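Glyoxylate reductase (Paecilomyces sp. J18, PDB 3WNV) reduces glyoxylate to glycolate, probably with a nicotinamide cofactor, as a member of the D-isomer-specific 2-hydroxyacid dehydrogenase family. Local coordinates at residues N113-V118 and G163-E168; D117-L122 and V238-A243; I180-R185 and D194-V199; L215-S220 and R244-D249; K228-M233 and G260-V265. All coordinates share one frame; numbering follows the deposited sequence.

Interaction 1: N113-V118 and G163-E168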
# COMPACT_ATOMS: atom_id res chain seq x y z
N ASN A 113 -7.33 3.54 8.36
CA ASN A 113 -7.47 2.93 9.69
C ASN A 113 -6.87 1.54 9.72
O ASN A 113 -6.06 1.25 10.59
CB ASN A 113 -8.92 2.86 10.12
CG ASN A 113 -9.43 4.20 10.65
OD1 ASN A 113 -8.70 4.94 11.29
ND2 ASN A 113 -10.70 4.51 10.36
N ALA A 114 -7.26 0.69 8.76
CA ALA A 114 -6.80 -0.71 8.81
C ALA A 114 -5.29 -0.82 8.73
O ALA A 114 -4.67 -1.61 9.48
CB ALA A 114 -7.44 -1.50 7.69
N THR A 115 -4.69 -0.08 7.79
CA THR A 115 -3.24 -0.13 7.60
C THR A 115 -2.53 0.32 8.85
O THR A 115 -1.57 -0.30 9.26
CB THR A 115 -2.80 0.77 6.49
OG1 THR A 115 -3.45 0.34 5.27
CG2 THR A 115 -1.29 0.65 6.29
N ALA A 116 -2.99 1.42 9.46
CA ALA A 116 -2.40 1.90 10.71
C ALA A 116 -2.56 0.90 11.85
O ALA A 116 -1.65 0.78 12.67
CB ALA A 116 -3.00 3.30 11.09
N ASP A 117 -3.70 0.22 11.92
CA ASP A 117 -3.96 -0.81 12.93
C ASP A 117 -2.87 -1.87 12.81
O ASP A 117 -2.28 -2.26 13.83
CB ASP A 117 -5.35 -1.46 12.79
CG ASP A 117 -6.47 -0.49 13.00
OD1 ASP A 117 -6.23 0.58 13.61
OD2 ASP A 117 -7.62 -0.79 12.54
N VAL A 118 -2.58 -2.27 11.58
CA VAL A 118 -1.58 -3.33 11.36
C VAL A 118 -0.16 -2.78 11.64
O VAL A 118 0.65 -3.46 12.19
CB VAL A 118 -1.72 -3.96 9.99
CG1 VAL A 118 -0.46 -4.71 9.58
CG2 VAL A 118 -2.89 -4.94 10.00
N GLY A 163 1.16 11.20 5.68
CA GLY A 163 -0.01 11.40 4.86
C GLY A 163 -1.16 10.87 5.68
O GLY A 163 -1.08 10.88 6.91
N GLY A 164 -2.21 10.40 5.01
CA GLY A 164 -3.38 9.94 5.70
C GLY A 164 -3.07 8.75 6.59
O GLY A 164 -3.52 8.70 7.75
N ILE A 165 -2.30 7.80 6.06
CA ILE A 165 -1.94 6.63 6.86
C ILE A 165 -1.03 7.02 8.02
O ILE A 165 -1.26 6.60 9.14
CB ILE A 165 -1.30 5.53 6.04
CG1 ILE A 165 -2.36 4.93 5.08
CG2 ILE A 165 -0.85 4.39 6.97
CD1 ILE A 165 -1.75 4.12 3.91
N GLY A 166 -0.03 7.84 7.74
CA GLY A 166 0.89 8.27 8.79
C GLY A 166 0.23 9.01 9.92
O GLY A 166 0.62 8.87 11.08
N ARG A 167 -0.78 9.82 9.60
CA ARG A 167 -1.48 10.56 10.63
C ARG A 167 -2.24 9.62 11.56
O ARG A 167 -2.30 9.87 12.77
CB ARG A 167 -2.45 11.59 10.05
CG ARG A 167 -1.84 12.94 9.76
CD ARG A 167 -2.95 13.95 9.36
NE ARG A 167 -3.59 13.59 8.09
CZ ARG A 167 -3.07 13.90 6.90
NH1 ARG A 167 -1.93 14.56 6.85
NH2 ARG A 167 -3.67 13.56 5.76
N GLU A 168 -2.82 8.57 11.00
CA GLU A 168 -3.53 7.57 11.81
C GLU A 168 -2.53 6.72 12.61
O GLU A 168 -2.82 6.34 13.76
CB GLU A 168 -4.40 6.67 10.94
CG GLU A 168 -5.56 7.38 10.31
CD GLU A 168 -6.60 7.88 11.31
OE1 GLU A 168 -6.64 7.46 12.49
OE2 GLU A 168 -7.43 8.72 10.89
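Thr115 and Ala116 rest against Ile165 and Glu168 where helix 112-127 packs on helix 164-175, whose start carries Gly163 and Gly166 of a probable GxGxxG cofactor-binding turn of the Rossmann type. The segment axes approach to 8.5 Å at a crossing angle of -51°, a closeness that suits small residues at the interface.

The apolar contacts are made by methyl and methylene carbons. Ala116 CB meets Glu168 CB at 3.7 Å, so the glutamate touches first with the aliphatic root of its side chain. At the preceding residue, Thr115 CG2 lies 3.8 Å from Ile165 CG2, about a turn before Glu168 on the other helix, the two side chains crossing nearly at right angles. The threonine torsion (chi1 -60°) places this methyl opposite its own backbone N and keeps OG1 beside that N, where the hydroxyl bonds to Val111 O one turn earlier; threonine thus serves both the helix and the interface.

The polar ends approach without bonding each other. The amide of Asn113 and the carboxylate of Glu168 stand with their planes 74° apart, and two acceptors face each other, tolerable because Arg172 supplies donors to both: NH2 to the amide oxygen and NH1 to the carboxylate, which also pairs with Arg171. Asn113 OD1 and Glu168 OE1 themselves lie 3.5 Å apart.

Interaction 2: D117-L122 and V238-A243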
# COMPACT_ATOMS: atom_id res chain seq x y z
N ASP A 117 -3.70 0.22 11.92
CA ASP A 117 -3.96 -0.81 12.93
C ASP A 117 -2.87 -1.87 12.81
O ASP A 117 -2.28 -2.26 13.83
CB ASP A 117 -5.35 -1.46 12.79
CG ASP A 117 -6.47 -0.49 13.00
OD1 ASP A 117 -6.23 0.58 13.61
OD2 ASP A 117 -7.62 -0.79 12.54
N VAL A 118 -2.58 -2.27 11.58
CA VAL A 118 -1.58 -3.33 11.36
C VAL A 118 -0.16 -2.78 11.64
O VAL A 118 0.65 -3.46 12.19
CB VAL A 118 -1.72 -3.96 9.99
CG1 VAL A 118 -0.46 -4.71 9.58
CG2 VAL A 118 -2.89 -4.94 10.00
N ALA A 119 0.09 -1.52 11.30
CA ALA A 119 1.39 -0.88 11.58
C ALA A 119 1.67 -0.91 13.07
O ALA A 119 2.79 -1.18 13.49
CB ALA A 119 1.38 0.55 11.11
N ILE A 120 0.68 -0.57 13.89
CA ILE A 120 0.92 -0.55 15.36
C ILE A 120 1.05 -1.98 15.88
O ILE A 120 1.92 -2.27 16.71
CB ILE A 120 -0.20 0.20 16.09
CG1 ILE A 120 -0.21 1.70 15.67
CG2 ILE A 120 -0.12 0.03 17.64
CD1 ILE A 120 1.09 2.51 15.96
N PHE A 121 0.21 -2.88 15.39
CA PHE A 121 0.35 -4.30 15.72
C PHE A 121 1.75 -4.78 15.44
O PHE A 121 2.41 -5.36 16.32
CB PHE A 121 -0.71 -5.14 15.00
CG PHE A 121 -0.61 -6.62 15.26
CD1 PHE A 121 -1.20 -7.16 16.38
CD2 PHE A 121 0.03 -7.46 14.36
CE1 PHE A 121 -1.14 -8.53 16.66
CE2 PHE A 121 0.11 -8.87 14.60
CZ PHE A 121 -0.51 -9.41 15.76
N LEU A 122 2.25 -4.54 14.23
CA LEU A 122 3.62 -4.88 13.89
C LEU A 122 4.67 -4.22 14.78
O LEU A 122 5.68 -4.84 15.08
CB LEU A 122 3.90 -4.57 12.41
CG LEU A 122 3.23 -5.47 11.41
CD1 LEU A 122 3.40 -4.91 9.97
CD2 LEU A 122 3.80 -6.91 11.51
N VAL A 238 14.20 0.01 15.33
CA VAL A 238 13.20 -0.93 14.86
C VAL A 238 12.53 -0.30 13.64
O VAL A 238 12.13 0.88 13.66
CB VAL A 238 12.15 -1.19 15.95
CG1 VAL A 238 10.94 -1.95 15.36
CG2 VAL A 238 12.77 -1.96 17.10
N ILE A 239 12.43 -1.07 12.57
CA ILE A 239 11.85 -0.55 11.31
C ILE A 239 10.50 -1.18 11.03
O ILE A 239 10.38 -2.39 11.06
CB ILE A 239 12.82 -0.74 10.11
CG1 ILE A 239 14.10 0.07 10.29
CG2 ILE A 239 12.14 -0.39 8.78
CD1 ILE A 239 15.22 -0.34 9.37
N VAL A 240 9.49 -0.36 10.73
CA VAL A 240 8.16 -0.85 10.33
C VAL A 240 7.83 -0.41 8.92
O VAL A 240 8.07 0.75 8.58
CB VAL A 240 7.10 -0.33 11.30
CG1 VAL A 240 5.67 -0.64 10.81
CG2 VAL A 240 7.32 -0.90 12.72
N ASN A 241 7.28 -1.33 8.12
CA ASN A 241 6.85 -1.02 6.78
C ASN A 241 5.55 -1.68 6.46
O ASN A 241 5.48 -2.86 6.41
CB ASN A 241 7.90 -1.51 5.78
CG ASN A 241 7.76 -0.89 4.42
OD1 ASN A 241 6.95 -0.03 4.23
ND2 ASN A 241 8.59 -1.31 3.50
N THR A 242 4.54 -0.89 6.23
CA THR A 242 3.28 -1.36 5.74
C THR A 242 2.95 -0.84 4.34
O THR A 242 1.89 -1.01 3.87
CB THR A 242 2.14 -1.03 6.68
OG1 THR A 242 2.11 0.36 6.83
CG2 THR A 242 2.35 -1.64 8.03
N ALA A 243 3.92 -0.20 3.71
CA ALA A 243 3.71 0.53 2.46
C ALA A 243 4.01 -0.31 1.22
O ALA A 243 3.11 -0.96 0.68
CB ALA A 243 4.55 1.85 2.44
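Val118, Ala119 and Leu122, from helix 112-127, close over Thr242 and Val240 at the end of strand 237-241, a helix lying on the parallel sheet of a Rossmann-type domain. Val118 makes the slightest approach, its CG1 standing 4.4 Å from Thr242 CG2.

Ala119 follows, and is buried. Ala119 CA is 3.8 Å from Thr242 CG2, and Ala119 O lies 4.0 Å from Val240 CG1; a residue this small lets the helix backbone itself come down on the strand. Ala119 also touches Val169 of helix 164-175, so it packs against a helix as well as the strand end.

One turn later Leu122 brings a longer arm: its CD1 reaches Thr242 CG2 at 3.9 Å, the two side chains sliding past each other in opposite directions. Thr242 CG2 is therefore the common partner of three helix residues. Its torsion (chi1 59°) wedges OG1 between the backbone N and carbonyl carbon and turns the methyl toward the helix. Val240, beta-branched and suited to a strand, continues this apolar face toward Met123.

Just past the strand the chain bends in an Asx turn, in which Ala243 N donates to Asn241 OD1 at 3.1 Å from above the carbonyl plane.

Interaction 3: I180-R185 and D194-V199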
# COMPACT_ATOMS: atom_id res chain seq x y z
N ILE A 180 6.43 12.07 18.14
CA ILE A 180 6.31 11.82 16.70
C ILE A 180 7.14 12.81 15.90
O ILE A 180 7.03 14.03 16.10
CB ILE A 180 4.86 11.93 16.21
CG1 ILE A 180 3.90 11.24 17.17
CG2 ILE A 180 4.72 11.40 14.76
CD1 ILE A 180 4.13 9.69 17.27
N ILE A 181 8.00 12.30 15.02
CA ILE A 181 8.70 13.16 14.06
C ILE A 181 8.44 12.65 12.65
O ILE A 181 8.10 11.48 12.44
CB ILE A 181 10.22 13.25 14.31
CG1 ILE A 181 10.88 11.86 14.23
CG2 ILE A 181 10.48 13.88 15.67
CD1 ILE A 181 12.45 11.92 14.35
N TYR A 182 8.63 13.51 11.66
CA TYR A 182 8.39 13.08 10.28
C TYR A 182 9.19 13.88 9.28
O TYR A 182 9.62 15.01 9.53
CB TYR A 182 6.90 13.18 9.93
CG TYR A 182 6.49 14.59 9.51
CD1 TYR A 182 6.26 15.59 10.47
CD2 TYR A 182 6.32 14.92 8.17
CE1 TYR A 182 5.88 16.90 10.09
CE2 TYR A 182 5.93 16.22 7.80
CZ TYR A 182 5.71 17.19 8.76
OH TYR A 182 5.32 18.46 8.36
N HIS A 183 9.35 13.28 8.10
CA HIS A 183 9.94 13.99 6.97
C HIS A 183 9.13 13.73 5.71
O HIS A 183 8.89 12.58 5.33
CB HIS A 183 11.39 13.58 6.73
CG HIS A 183 11.99 14.26 5.53
ND1 HIS A 183 12.31 15.60 5.53
CD2 HIS A 183 12.23 13.82 4.27
CE1 HIS A 183 12.78 15.94 4.34
NE2 HIS A 183 12.73 14.89 3.56
N ASN A 184 8.71 14.82 5.09
CA ASN A 184 8.15 14.78 3.75
C ASN A 184 9.04 15.72 2.97
O ASN A 184 9.72 16.55 3.57
CB ASN A 184 6.73 15.34 3.74
CG ASN A 184 5.72 14.38 4.32
OD1 ASN A 184 6.09 13.41 5.03
ND2 ASN A 184 4.44 14.63 4.01
N ARG A 185 9.00 15.67 1.64
CA ARG A 185 9.77 16.63 0.85
C ARG A 185 9.39 18.08 1.24
O ARG A 185 10.26 18.95 1.35
CB ARG A 185 9.52 16.41 -0.63
CG ARG A 185 9.64 17.69 -1.42
CD ARG A 185 9.62 17.47 -2.92
NE ARG A 185 8.63 16.49 -3.36
CZ ARG A 185 8.94 15.31 -3.90
NH1 ARG A 185 10.20 14.94 -4.07
NH2 ARG A 185 7.96 14.49 -4.27
N ASP A 194 -0.80 17.59 12.33
CA ASP A 194 -1.63 17.03 13.39
C ASP A 194 -0.81 16.78 14.66
O ASP A 194 -1.02 15.78 15.34
CB ASP A 194 -2.34 15.74 12.90
CG ASP A 194 -3.51 15.32 13.79
OD1 ASP A 194 -3.72 14.11 13.97
OD2 ASP A 194 -4.22 16.21 14.29
N GLY A 195 0.15 17.66 14.96
CA GLY A 195 0.97 17.49 16.15
C GLY A 195 2.43 17.06 15.97
O GLY A 195 3.28 17.36 16.80
N ALA A 196 2.73 16.37 14.87
CA ALA A 196 4.08 15.86 14.62
C ALA A 196 5.08 16.94 14.24
O ALA A 196 4.72 17.92 13.58
CB ALA A 196 4.04 14.79 13.53
N LYS A 197 6.34 16.74 14.65
CA LYS A 197 7.46 17.64 14.41
C LYS A 197 8.24 17.36 13.10
O LYS A 197 8.73 16.26 12.85
CB LYS A 197 8.41 17.50 15.59
CG LYS A 197 9.63 18.36 15.52
CD LYS A 197 10.21 18.51 16.93
CE LYS A 197 11.25 19.61 16.99
NZ LYS A 197 12.63 19.04 16.89
N TYR A 198 8.34 18.37 12.25
CA TYR A 198 9.02 18.20 10.96
C TYR A 198 10.53 18.16 11.14
O TYR A 198 11.08 18.99 11.86
CB TYR A 198 8.69 19.38 10.06
CG TYR A 198 9.34 19.29 8.71
CD1 TYR A 198 8.80 18.47 7.74
CD2 TYR A 198 10.48 20.01 8.41
CE1 TYR A 198 9.38 18.38 6.50
CE2 TYR A 198 11.07 19.93 7.15
CZ TYR A 198 10.50 19.09 6.21
OH TYR A 198 11.03 18.97 4.93
N VAL A 199 11.19 17.22 10.47
CA VAL A 199 12.66 17.10 10.51
C VAL A 199 13.22 16.77 9.12
O VAL A 199 12.48 16.36 8.22
CB VAL A 199 13.12 16.01 11.53
CG1 VAL A 199 12.71 16.37 12.94
CG2 VAL A 199 12.61 14.63 11.15
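Tyr198 turns the edge of its ring toward the face of Tyr182 in an offset edge-to-face pair, the planes 71° apart and the centroids separated by 5.3 Å. The closest atoms are Tyr198 CD1 and Tyr182 CZ, at 3.5 Å. Tyr182 takes the crowded position between its backbone N and carbonyl carbon (chi1 83°), which folds its ring across the neighbouring strand, against Ala196 CB; beyond it the hydroxyl bonds to Glu193 and to Leu188 N.

Tyr198 instead runs out opposite its backbone N, and its OH donates almost straight in line with the carbonyl of Asn184, at 3.1 Å from O. A leucine in its place would probably leave Asn184 O without this donor and strip the edge that packs on the Tyr182 ring. His183 joins the aromatic cluster, its ND1 donating to Val199 O at 2.8 Å close to the ring plane and within the carbonyl plane.

The backbones are joined by a parallel ladder: Lys197 N to Ile180 O, Tyr182 N to Lys197 O, and Val199 N to Tyr182 O at 2.9 Å. On the face away from Tyr182 and Tyr198, Ile181 points out, and its CB packs against Val199 CG2. Strand 197-198 is an edge strand of the parallel sheet in this chain, joined to strand 179-183 through helix 190-193 in a beta-alpha-beta unit, with helix 201-207 over Ile181 and Val199 and helix 164-175 over Ile180.

Interaction 4: L215-S220 and R244-D249. With SO4 (sulfate ion), chain C.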
# COMPACT_ATOMS: atom_id res chain seq x y z
N LEU A 215 5.49 5.81 1.63
CA LEU A 215 5.74 6.45 0.34
C LEU A 215 5.12 5.62 -0.74
O LEU A 215 5.06 4.38 -0.64
CB LEU A 215 7.25 6.54 0.06
CG LEU A 215 8.03 7.37 1.04
CD1 LEU A 215 9.50 7.31 0.69
CD2 LEU A 215 7.53 8.83 0.95
N ALA A 216 4.71 6.30 -1.80
CA ALA A 216 4.36 5.67 -3.05
C ALA A 216 5.64 5.10 -3.62
O ALA A 216 6.71 5.70 -3.51
CB ALA A 216 3.77 6.68 -3.98
N LEU A 217 5.53 3.93 -4.23
CA LEU A 217 6.68 3.33 -4.88
C LEU A 217 6.85 3.88 -6.28
O LEU A 217 5.91 3.87 -7.08
CB LEU A 217 6.45 1.82 -4.97
CG LEU A 217 7.59 1.03 -5.56
CD1 LEU A 217 8.93 1.25 -4.71
CD2 LEU A 217 7.27 -0.49 -5.73
N ASN A 218 8.06 4.34 -6.57
CA ASN A 218 8.43 4.73 -7.94
C ASN A 218 9.93 4.49 -8.18
O ASN A 218 10.64 4.01 -7.30
CB ASN A 218 7.97 6.18 -8.26
CG ASN A 218 8.68 7.25 -7.43
OD1 ASN A 218 9.90 7.19 -7.21
ND2 ASN A 218 7.93 8.25 -7.00
N ALA A 219 10.43 4.88 -9.35
CA ALA A 219 11.79 4.54 -9.72
C ALA A 219 12.80 5.20 -8.79
O ALA A 219 13.92 4.70 -8.63
CB ALA A 219 12.04 4.95 -11.16
N SER A 220 12.42 6.34 -8.21
CA SER A 220 13.30 7.04 -7.27
C SER A 220 13.12 6.66 -5.78
O SER A 220 14.05 6.81 -4.99
CB SER A 220 13.14 8.56 -7.43
OG SER A 220 13.54 8.97 -8.75
N ARG A 244 5.26 -0.28 0.75
CA ARG A 244 5.67 -1.12 -0.36
C ARG A 244 7.03 -1.67 0.00
O ARG A 244 7.89 -0.93 0.46
CB ARG A 244 5.74 -0.29 -1.66
CG ARG A 244 4.37 0.06 -2.25
CD ARG A 244 3.74 -1.22 -2.80
NE ARG A 244 2.46 -0.99 -3.51
CZ ARG A 244 1.27 -1.04 -2.92
NH1 ARG A 244 1.17 -1.30 -1.61
NH2 ARG A 244 0.16 -0.82 -3.63
N GLY A 245 7.28 -2.97 -0.21
CA GLY A 245 8.50 -3.53 0.36
C GLY A 245 9.72 -3.04 -0.39
O GLY A 245 10.80 -2.97 0.18
N ALA A 246 9.55 -2.65 -1.65
CA ALA A 246 10.69 -2.29 -2.47
C ALA A 246 11.23 -0.91 -2.16
O ALA A 246 12.25 -0.48 -2.73
CB ALA A 246 10.37 -2.42 -4.00
N LEU A 247 10.60 -0.23 -1.20
CA LEU A 247 11.14 1.03 -0.68
C LEU A 247 12.41 0.78 0.12
O LEU A 247 13.21 1.69 0.35
CB LEU A 247 10.13 1.72 0.25
CG LEU A 247 8.80 2.19 -0.39
CD1 LEU A 247 7.89 2.60 0.78
CD2 LEU A 247 9.01 3.35 -1.37
N ILE A 248 12.59 -0.47 0.55
CA ILE A 248 13.77 -0.84 1.30
C ILE A 248 14.55 -1.85 0.48
O ILE A 248 13.95 -2.70 -0.17
CB ILE A 248 13.41 -1.50 2.64
CG1 ILE A 248 12.49 -0.59 3.43
CG2 ILE A 248 14.72 -1.87 3.40
CD1 ILE A 248 11.90 -1.19 4.71
N ASP A 249 15.87 -1.69 0.46
CA ASP A 249 16.81 -2.66 -0.10
C ASP A 249 16.80 -3.85 0.88
O ASP A 249 17.48 -3.83 1.91
CB ASP A 249 18.21 -2.02 -0.19
CG ASP A 249 19.25 -2.97 -0.76
OD1 ASP A 249 18.98 -4.18 -0.79
OD2 ASP A 249 20.34 -2.52 -1.19
S SO4 C . -2.87 -0.60 -1.10
O1 SO4 C . -1.63 -1.10 -0.53
O2 SO4 C . -3.36 0.58 -0.39
O3 SO4 C . -2.54 -0.17 -2.49
O4 SO4 C . -3.89 -1.63 -1.05
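Leu217 settles over Arg244, Ala246 and Leu247, joining the loops that follow strands 210-213 and 237-241 of the Rossmann-type domain. Leu217 CB lies 3.8 Å from Arg244 CG, against the aliphatic part of the arginine. With CG opposite the backbone N (chi1 -177°), Leu217 CD1 reaches Leu247 CD2 at 3.9 Å and also meets Ala246 CB. Leu247 also reaches Leu215, its CD1 lying 3.6 Å from Leu215 O. Leucine suits Leu217 and Leu247 because its branched end can touch more than one neighbour.

Past this apolar patch Arg244 bends at chi2 (-70°) and sends its guanidinium to a sulfate ion, probably from the crystallisation liquor, which lies at the guanidinium edge in its plane. The ion is also held by Ala87 N and Gly88 N, and Asp90 salt-bridges Arg244 NE, fixing the rotation of the group. Such an anion site is consistent with a pocket for a substrate carboxylate. With an alanine here, the sulfate would probably lose two donors, Asp90 its mate, and Leu217 CB the CG methylene packed on it. The two bonds run side by side: Arg244 NH1 to sulfate O1 at 3.0 Å, Arg244 NH2 to sulfate O3 at 3.0 Å.

Interaction 5: K228-M233 and G260-V265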
# COMPACT_ATOMS: atom_id res chain seq x y z
N LYS A 228 23.33 2.83 3.02
CA LYS A 228 23.75 4.15 3.49
C LYS A 228 22.78 4.66 4.57
O LYS A 228 23.21 5.17 5.61
CB LYS A 228 23.78 5.18 2.34
CG LYS A 228 25.15 5.79 2.02
CD LYS A 228 25.02 7.23 1.46
CE LYS A 228 25.01 8.29 2.58
NZ LYS A 228 26.15 8.16 3.58
N GLU A 229 21.48 4.52 4.31
CA GLU A 229 20.47 5.02 5.23
C GLU A 229 20.38 4.20 6.51
O GLU A 229 20.18 4.75 7.59
CB GLU A 229 19.10 5.04 4.54
CG GLU A 229 18.99 6.11 3.43
CD GLU A 229 19.81 5.78 2.20
OE1 GLU A 229 20.03 4.57 1.90
OE2 GLU A 229 20.24 6.74 1.52
N LEU A 230 20.53 2.89 6.40
CA LEU A 230 20.51 2.04 7.57
C LEU A 230 21.67 2.41 8.48
O LEU A 230 21.55 2.37 9.72
CB LEU A 230 20.62 0.56 7.16
CG LEU A 230 19.37 0.07 6.42
CD1 LEU A 230 19.64 -1.24 5.72
CD2 LEU A 230 18.16 -0.06 7.37
N ALA A 231 22.79 2.78 7.87
CA ALA A 231 23.99 3.04 8.64
C ALA A 231 23.84 4.34 9.41
O ALA A 231 24.48 4.52 10.45
CB ALA A 231 25.22 3.07 7.72
N LYS A 232 22.99 5.24 8.90
CA LYS A 232 22.67 6.48 9.61
C LYS A 232 21.71 6.31 10.78
O LYS A 232 21.60 7.22 11.60
CB LYS A 232 22.11 7.52 8.65
CG LYS A 232 23.14 8.14 7.73
CD LYS A 232 22.45 8.95 6.63
CE LYS A 232 23.47 9.56 5.70
NZ LYS A 232 22.84 10.31 4.58
N MET A 233 20.98 5.20 10.85
CA MET A 233 19.97 5.05 11.90
C MET A 233 20.65 4.81 13.27
O MET A 233 21.88 4.58 13.31
CB MET A 233 18.96 3.96 11.57
CG MET A 233 18.11 4.29 10.35
SD MET A 233 17.09 2.88 9.94
CE MET A 233 16.28 3.44 8.41
N GLY A 260 23.27 -6.53 13.90
CA GLY A 260 22.70 -6.02 15.14
C GLY A 260 22.42 -4.54 15.06
O GLY A 260 21.96 -3.94 16.03
N LYS A 261 22.66 -3.93 13.91
CA LYS A 261 22.34 -2.50 13.71
C LYS A 261 20.84 -2.27 13.91
O LYS A 261 20.42 -1.33 14.59
CB LYS A 261 22.73 -2.06 12.29
CG LYS A 261 22.40 -0.60 12.00
CD LYS A 261 23.40 0.29 12.72
CE LYS A 261 22.89 1.70 12.85
NZ LYS A 261 23.89 2.59 13.54
N VAL A 262 20.04 -3.11 13.25
CA VAL A 262 18.60 -3.06 13.39
C VAL A 262 18.19 -4.14 14.39
O VAL A 262 18.53 -5.32 14.22
CB VAL A 262 17.91 -3.28 12.02
CG1 VAL A 262 16.39 -3.39 12.18
CG2 VAL A 262 18.29 -2.14 11.01
N ALA A 263 17.47 -3.76 15.44
CA ALA A 263 17.11 -4.70 16.48
C ALA A 263 16.00 -5.65 16.00
O ALA A 263 16.02 -6.87 16.25
CB ALA A 263 16.69 -3.95 17.74
N SER A 264 15.02 -5.10 15.29
CA SER A 264 13.88 -5.88 14.84
C SER A 264 13.18 -5.13 13.73
O SER A 264 13.44 -3.95 13.52
CB SER A 264 12.90 -6.16 15.98
OG SER A 264 11.90 -7.07 15.51
N VAL A 265 12.31 -5.83 13.02
CA VAL A 265 11.46 -5.18 12.04
C VAL A 265 10.04 -5.68 12.20
O VAL A 265 9.81 -6.78 12.67
CB VAL A 265 11.88 -5.40 10.58
CG1 VAL A 265 13.26 -4.76 10.29
CG2 VAL A 265 11.89 -6.92 10.24
O HOH W 1 26.13 3.03 12.03
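Lys261 NZ donates to Met233 O at 2.8 Å, to a water at 2.7 Å from that nitrogen, and forms a salt bridge with Asp235. The same water donates in turn to Ala231 O, so that two backbone carbonyls are tied to one ammonium group, the first directly and the second through solvent. Met233 O receives its bond from a donor tilted 34° from the carbonyl plane. Nearby carboxylate and carbonyl oxygens would probably favour the charged form of the lysine.

The length of a lysine side chain suits this reach. Lys261 leaves with CG opposite its backbone N (chi1 179°), kinks at chi2 (75°), and then runs extended, its CE passing Leu230 O at 3.5 Å. The contact joins helix 227-232 to the segment that leads into strand 262-267, in the alternating beta-alpha succession of the Rossmann-type domain. Helix 250-259 ends just before in a Schellman motif at Gly260, whose positive phi would jam a side chain against the preceding carbonyl O; glycine is therefore suited to the turn that delivers Lys261.

Away from the ammonium group the contact becomes apolar. Leu230 CD2 meets Val262 CG2 at 4.2 Å, the two side chains crossing at a slant, and both also touch Ile239 of the adjacent strand and Ala256 of helix 250-259.

How the interactions relate
Interactions 1 and 2 share helix 112-127, which faces helix 164-175 in one and strand 237-241 in the other; they touch where Thr115 CG2 packs on Thr242 OG1. Interaction 2 is buried and wholly apolar across its segments, whereas interaction 1 is partly buried, with polar side chains at one end. Interactions 2, 3 and 5 reach the same parallel sheet: 2 and 5 at neighbouring inner strands, 3 at its edge, where a backbone ladder, aromatic packing and side-chain hydrogen bonds take over from methyl contacts. Interaction 5 is buried too, yet ends in a lysine that bonds one backbone carbonyl directly and another through water. Interaction 4 is a surface contact between loops, where apolar packing gives way to an anion site.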